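Local coordinates for protein glutaredoxin 2 (Salmonella enterica subsp. enterica serovar Typhimurium, PDB 3IR4) that binds glutathione and, as a glutaredoxin with a glutathione transferase-like fold, probably catalyses glutathione-dependent thiol-disulfide exchange, at residues V96-F108 with F179-I191. Numbering follows the deposited sequence. Where two conformers were deposited one is given.
Sequences VNGYVNQLLLPRF and FPLLRNLTLVAGI
A chi1 of -169° turns the Leu187 side chain opposite its own amide nitrogen and carries the CD2 methyl between Arg107 and Phe108, 3.7 Å from CB of Arg107; the extended chain of Arg107, straight from CG to NE, runs on across Val188. Leu187 and Val188 illustrate how the turns after a helix can close on a neighbouring helix without a direct hydrogen bond. The axes of helices 101-108 and 179-185 approach to 10.8 Å at an angle of 58°, and Leu104 fills the middle: its CD2 lies against the carbonyl O of Asn184 and also meets CG2 of Val188. Toward the start of segment 96-108, CG2 of Val100 reaches CD2 of Leu185 at 3.6 Å, while the two methyls of Leu181 divide their contacts, CD2 going to Val96 and CD1 to Val100 and Asn97. Toward its end, in the conformer given, the amide of Asn184 stands nearly perpendicular to the Phe108 ring; Phe108 also meets His11, and its side chain is about 7 Å from the bound glutathione. Over one face of the Arg107 guanidinium sits CG1 of Val188. In its plane NH1 bonds to a lone pair of the Leu103 carbonyl O at 2.9 Å, and a water links NH2 to the Ala189 carbonyl. Ser143 also bonds to NH2, and the C-terminal Ile218 carbonyl to NE. These bonds hold the guanidinium's orientation and probably offset the cost of burying its charge: in this all-helical C-terminal domain apolar contacts join the segments directly, and polar links run through water and Ile218.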
loop_
_atom_site.group_PDB
_atom_site.type_symbol
_atom_site.label_atom_id
_atom_site.label_comp_id
_atom_site.label_asym_id
_atom_site.label_seq_id
_atom_site.Cartn_x
_atom_site.Cartn_y
_atom_site.Cartn_z
ATOM N N VAL A 96 1.376 7.319 12.552
ATOM C CA VAL A 96 1.901 7.791 11.272
ATOM C C VAL A 96 0.804 7.923 10.203
ATOM O O VAL A 96 0.734 8.949 9.485
ATOM C CB VAL A 96 3.086 6.930 10.808
ATOM C CG1 VAL A 96 3.542 7.339 9.410
ATOM C CG2 VAL A 96 4.234 7.045 11.818
ATOM N N ASN A 97 -0.063 6.910 10.086
ATOM C CA ASN A 97 -1.166 6.979 9.133
ATOM C C ASN A 97 -2.086 8.144 9.422
ATOM O O ASN A 97 -2.809 8.583 8.539
ATOM C CB ASN A 97 -1.940 5.667 9.044
ATOM C CG ASN A 97 -1.240 4.636 8.165
ATOM O OD1 ASN A 97 -0.838 4.920 7.034
ATOM N ND2 ASN A 97 -1.157 3.408 8.651
ATOM N N GLY A 98 -2.054 8.671 10.633
ATOM C CA GLY A 98 -2.849 9.814 10.986
ATOM C C GLY A 98 -2.432 11.116 10.319
ATOM O O GLY A 98 -3.286 11.989 10.156
ATOM N N TYR A 99 -1.154 11.273 9.945
ATOM C CA TYR A 99 -0.670 12.516 9.284
ATOM C C TYR A 99 -0.035 12.314 7.906
ATOM O O TYR A 99 0.107 13.272 7.152
ATOM C CB TYR A 99 0.335 13.309 10.133
ATOM C CG TYR A 99 1.677 12.682 10.350
ATOM C CD1 TYR A 99 1.923 11.875 11.451
ATOM C CD2 TYR A 99 2.714 12.867 9.440
ATOM C CE1 TYR A 99 3.188 11.300 11.671
ATOM C CE2 TYR A 99 3.954 12.294 9.628
ATOM C CZ TYR A 99 4.191 11.509 10.730
ATOM O OH TYR A 99 5.439 10.945 10.887
ATOM N N VAL A 100 0.324 11.092 7.568
ATOM C CA VAL A 100 1.147 10.824 6.398
ATOM C C VAL A 100 0.500 11.228 5.083
ATOM O O VAL A 100 1.207 11.509 4.113
ATOM C CB VAL A 100 1.608 9.353 6.372
ATOM C CG1 VAL A 100 0.480 8.430 5.946
ATOM C CG2 VAL A 100 2.800 9.168 5.457
ATOM N N ASN A 101 -0.827 11.258 5.023
ATOM C CA ASN A 101 -1.489 11.594 3.786
ATOM C C ASN A 101 -1.230 13.048 3.377
ATOM O O ASN A 101 -1.423 13.369 2.204
ATOM C CB ASN A 101 -2.961 11.283 3.808
ATOM C CG ASN A 101 -3.251 9.882 3.369
ATOM O OD1 ASN A 101 -2.368 9.221 2.816
ATOM N ND2 ASN A 101 -4.480 9.442 3.539
ATOM N N GLN A 102 -0.804 13.911 4.307
ATOM C CA GLN A 102 -0.429 15.261 3.916
ATOM C C GLN A 102 0.809 15.243 3.023
ATOM O O GLN A 102 1.000 16.158 2.250
ATOM C CB GLN A 102 -0.247 16.150 5.111
ATOM C CG GLN A 102 -1.536 16.386 5.853
ATOM C CD GLN A 102 -1.452 17.478 6.889
ATOM O OE1 GLN A 102 -0.381 17.838 7.371
ATOM N NE2 GLN A 102 -2.598 18.013 7.251
ATOM N N LEU A 103 1.662 14.235 3.160
ATOM C CA LEU A 103 2.765 14.004 2.242
ATOM C C LEU A 103 2.291 13.233 0.998
ATOM O O LEU A 103 2.696 13.535 -0.129
ATOM C CB LEU A 103 3.885 13.209 2.929
ATOM C CG LEU A 103 4.724 13.947 3.956
ATOM C CD1 LEU A 103 5.594 12.962 4.690
ATOM C CD2 LEU A 103 5.586 15.053 3.255
ATOM N N LEU A 104 1.518 12.190 1.205
ATOM C CA LEU A 104 1.235 11.258 0.108
ATOM C C LEU A 104 0.223 11.724 -0.921
ATOM O O LEU A 104 0.476 11.614 -2.106
ATOM C CB LEU A 104 0.833 9.865 0.646
ATOM C CG LEU A 104 1.886 9.157 1.492
ATOM C CD1 LEU A 104 1.294 7.850 2.069
ATOM C CD2 LEU A 104 3.137 8.885 0.706
ATOM N N LEU A 105 -0.929 12.206 -0.489
ATOM C CA LEU A 105 -1.992 12.501 -1.449
ATOM C C LEU A 105 -1.595 13.536 -2.497
ATOM O O LEU A 105 -1.868 13.330 -3.679
ATOM C CB LEU A 105 -3.299 12.870 -0.735
ATOM C CG LEU A 105 -3.883 11.812 0.230
ATOM C CD1 LEU A 105 -5.128 12.360 0.864
ATOM C CD2 LEU A 105 -4.147 10.477 -0.451
ATOM N N PRO A 106 -0.931 14.641 -2.093
ATOM C CA PRO A 106 -0.567 15.599 -3.117
ATOM C C PRO A 106 0.414 15.038 -4.124
ATOM O O PRO A 106 0.425 15.466 -5.273
ATOM C CB PRO A 106 0.059 16.753 -2.307
ATOM C CG PRO A 106 -0.500 16.640 -0.958
ATOM C CD PRO A 106 -0.623 15.153 -0.742
ATOM N N ARG A 107 1.282 14.132 -3.671
ATOM C CA ARG A 107 2.252 13.503 -4.534
ATOM C C ARG A 107 1.618 12.445 -5.432
ATOM O O ARG A 107 1.925 12.372 -6.631
ATOM C CB ARG A 107 3.438 12.977 -3.716
ATOM C CG ARG A 107 4.281 14.113 -3.165
ATOM C CD ARG A 107 5.325 13.624 -2.194
ATOM N NE ARG A 107 6.242 14.681 -1.725
ATOM C CZ ARG A 107 5.894 15.640 -0.876
ATOM N NH1 ARG A 107 4.702 15.648 -0.309
ATOM N NH2 ARG A 107 6.755 16.608 -0.587
ATOM N N PHE A 108 0.706 11.644 -4.890
ATOM C CA PHE A 108 -0.037 10.717 -5.728
ATOM C C PHE A 108 -0.693 11.474 -6.898
ATOM O O PHE A 108 -0.624 11.041 -8.046
ATOM C CB PHE A 108 -1.162 10.011 -4.938
ATOM C CG PHE A 108 -0.709 9.047 -3.854
ATOM C CD1 PHE A 108 0.495 8.369 -3.879
ATOM C CD2 PHE A 108 -1.594 8.731 -2.856
ATOM C CE1 PHE A 108 0.818 7.451 -2.881
ATOM C CE2 PHE A 108 -1.268 7.788 -1.866
ATOM C CZ PHE A 108 -0.075 7.176 -1.893
ATOM N N PHE A 179 4.461 -2.621 5.241
ATOM C CA PHE A 179 5.098 -2.475 3.955
ATOM C C PHE A 179 4.408 -1.455 3.016
ATOM O O PHE A 179 5.102 -0.641 2.427
ATOM C CB PHE A 179 5.339 -3.807 3.249
ATOM C CG PHE A 179 5.908 -3.631 1.872
ATOM C CD1 PHE A 179 7.212 -3.169 1.701
ATOM C CD2 PHE A 179 5.120 -3.825 0.763
ATOM C CE1 PHE A 179 7.736 -2.975 0.461
ATOM C CE2 PHE A 179 5.648 -3.624 -0.511
ATOM C CZ PHE A 179 6.952 -3.181 -0.659
ATOM N N PRO A 180 3.075 -1.475 2.898
ATOM C CA PRO A 180 2.453 -0.519 1.969
ATOM C C PRO A 180 2.766 0.933 2.314
ATOM O O PRO A 180 2.932 1.767 1.404
ATOM C CB PRO A 180 0.972 -0.831 2.086
ATOM C CG PRO A 180 0.920 -2.283 2.516
ATOM C CD PRO A 180 2.089 -2.430 3.440
ATOM N N LEU A 181 2.780 1.255 3.603
ATOM C CA LEU A 181 3.117 2.602 4.033
ATOM C C LEU A 181 4.548 2.968 3.614
ATOM O O LEU A 181 4.801 4.029 3.046
ATOM C CB LEU A 181 2.930 2.707 5.550
ATOM C CG LEU A 181 3.396 4.006 6.176
ATOM C CD1 LEU A 181 2.666 5.211 5.587
ATOM C CD2 LEU A 181 3.216 3.925 7.686
ATOM N N LEU A 182 5.491 2.070 3.882
ATOM C CA LEU A 182 6.873 2.327 3.521
ATOM C C LEU A 182 7.033 2.427 2.005
ATOM O O LEU A 182 7.768 3.279 1.511
ATOM C CB LEU A 182 7.821 1.283 4.111
ATOM C CG LEU A 182 7.784 1.104 5.629
ATOM C CD1 LEU A 182 8.775 0.037 6.047
ATOM C CD2 LEU A 182 8.061 2.423 6.354
ATOM N N ARG A 183 6.403 1.509 1.277
ATOM C CA ARG A 183 6.467 1.514 -0.182
ATOM C C ARG A 183 6.017 2.865 -0.731
ATOM O O ARG A 183 6.681 3.491 -1.554
ATOM C CB ARG A 183 5.606 0.362 -0.708
ATOM C CG ARG A 183 5.622 0.115 -2.212
ATOM C CD ARG A 183 4.506 0.769 -2.969
ATOM N NE ARG A 183 4.583 0.373 -4.380
ATOM C CZ ARG A 183 3.608 0.538 -5.268
ATOM N NH1 ARG A 183 2.472 1.139 -4.936
ATOM N NH2 ARG A 183 3.781 0.101 -6.498
ATOM N N ASN A 184 4.686 3.496 -0.149
ATOM C CA ASN A 184 4.204 4.761 -0.641
ATOM C C ASN A 184 5.103 5.927 -0.204
ATOM O O ASN A 184 5.215 6.925 -0.910
ATOM C CB ASN A 184 2.730 4.895 -0.312
ATOM C CG ASN A 184 1.858 3.952 -1.171
ATOM O OD1 ASN A 184 2.301 3.442 -2.215
ATOM N ND2 ASN A 184 0.628 3.730 -0.737
ATOM N N LEU A 185 5.789 5.783 0.934
ATOM C CA LEU A 185 6.723 6.808 1.383
ATOM C C LEU A 185 7.918 6.976 0.455
ATOM O O LEU A 185 8.539 8.036 0.441
ATOM C CB LEU A 185 7.164 6.589 2.817
ATOM C CG LEU A 185 6.168 6.993 3.888
ATOM C CD1 LEU A 185 6.618 6.486 5.262
ATOM C CD2 LEU A 185 5.963 8.502 3.921
ATOM N N THR A 186 8.234 5.979 -0.358
ATOM C CA THR A 186 9.326 6.119 -1.314
ATOM C C THR A 186 9.007 7.140 -2.415
ATOM O O THR A 186 9.896 7.538 -3.159
ATOM C CB THR A 186 9.815 4.796 -1.915
ATOM O OG1 THR A 186 8.796 4.198 -2.721
ATOM C CG2 THR A 186 10.289 3.843 -0.855
ATOM N N LEU A 187 7.740 7.562 -2.523
ATOM C CA LEU A 187 7.379 8.622 -3.462
ATOM C C LEU A 187 7.813 10.002 -2.932
ATOM O O LEU A 187 7.800 10.982 -3.679
ATOM C CB LEU A 187 5.874 8.623 -3.696
ATOM C CG LEU A 187 5.330 9.481 -4.850
ATOM C CD1 LEU A 187 5.866 8.982 -6.155
ATOM C CD2 LEU A 187 3.809 9.430 -4.821
ATOM N N VAL A 188 8.128 10.090 -1.650
ATOM C CA VAL A 188 8.460 11.357 -1.018
ATOM C C VAL A 188 9.969 11.599 -1.030
ATOM O O VAL A 188 10.705 11.062 -0.203
ATOM C CB VAL A 188 7.946 11.416 0.455
ATOM C CG1 VAL A 188 8.187 12.788 1.040
ATOM C CG2 VAL A 188 6.463 11.043 0.515
ATOM N N ALA A 189 10.426 12.433 -1.968
ATOM C CA ALA A 189 11.823 12.844 -2.000
ATOM C C ALA A 189 12.142 13.606 -0.714
ATOM O O ALA A 189 11.363 14.443 -0.281
ATOM C CB ALA A 189 12.090 13.738 -3.228
ATOM N N GLY A 190 13.267 13.293 -0.097
ATOM C CA GLY A 190 13.804 14.024 1.028
ATOM C C GLY A 190 13.884 13.282 2.344
ATOM O O GLY A 190 14.536 13.735 3.278
ATOM N N ILE A 191 13.199 12.154 2.443
ATOM C CA ILE A 191 13.142 11.395 3.688
ATOM C C ILE A 191 14.494 10.761 4.025
ATOM O O ILE A 191 15.196 10.234 3.150
ATOM C CB ILE A 191 12.062 10.294 3.614
ATOM C CG1 ILE A 191 10.671 10.937 3.599
ATOM C CG2 ILE A 191 12.171 9.353 4.817
ATOM C CD1 ILE A 191 9.522 9.960 3.441
HETATM O O HOH W 1 9.553 16.336 -1.541
#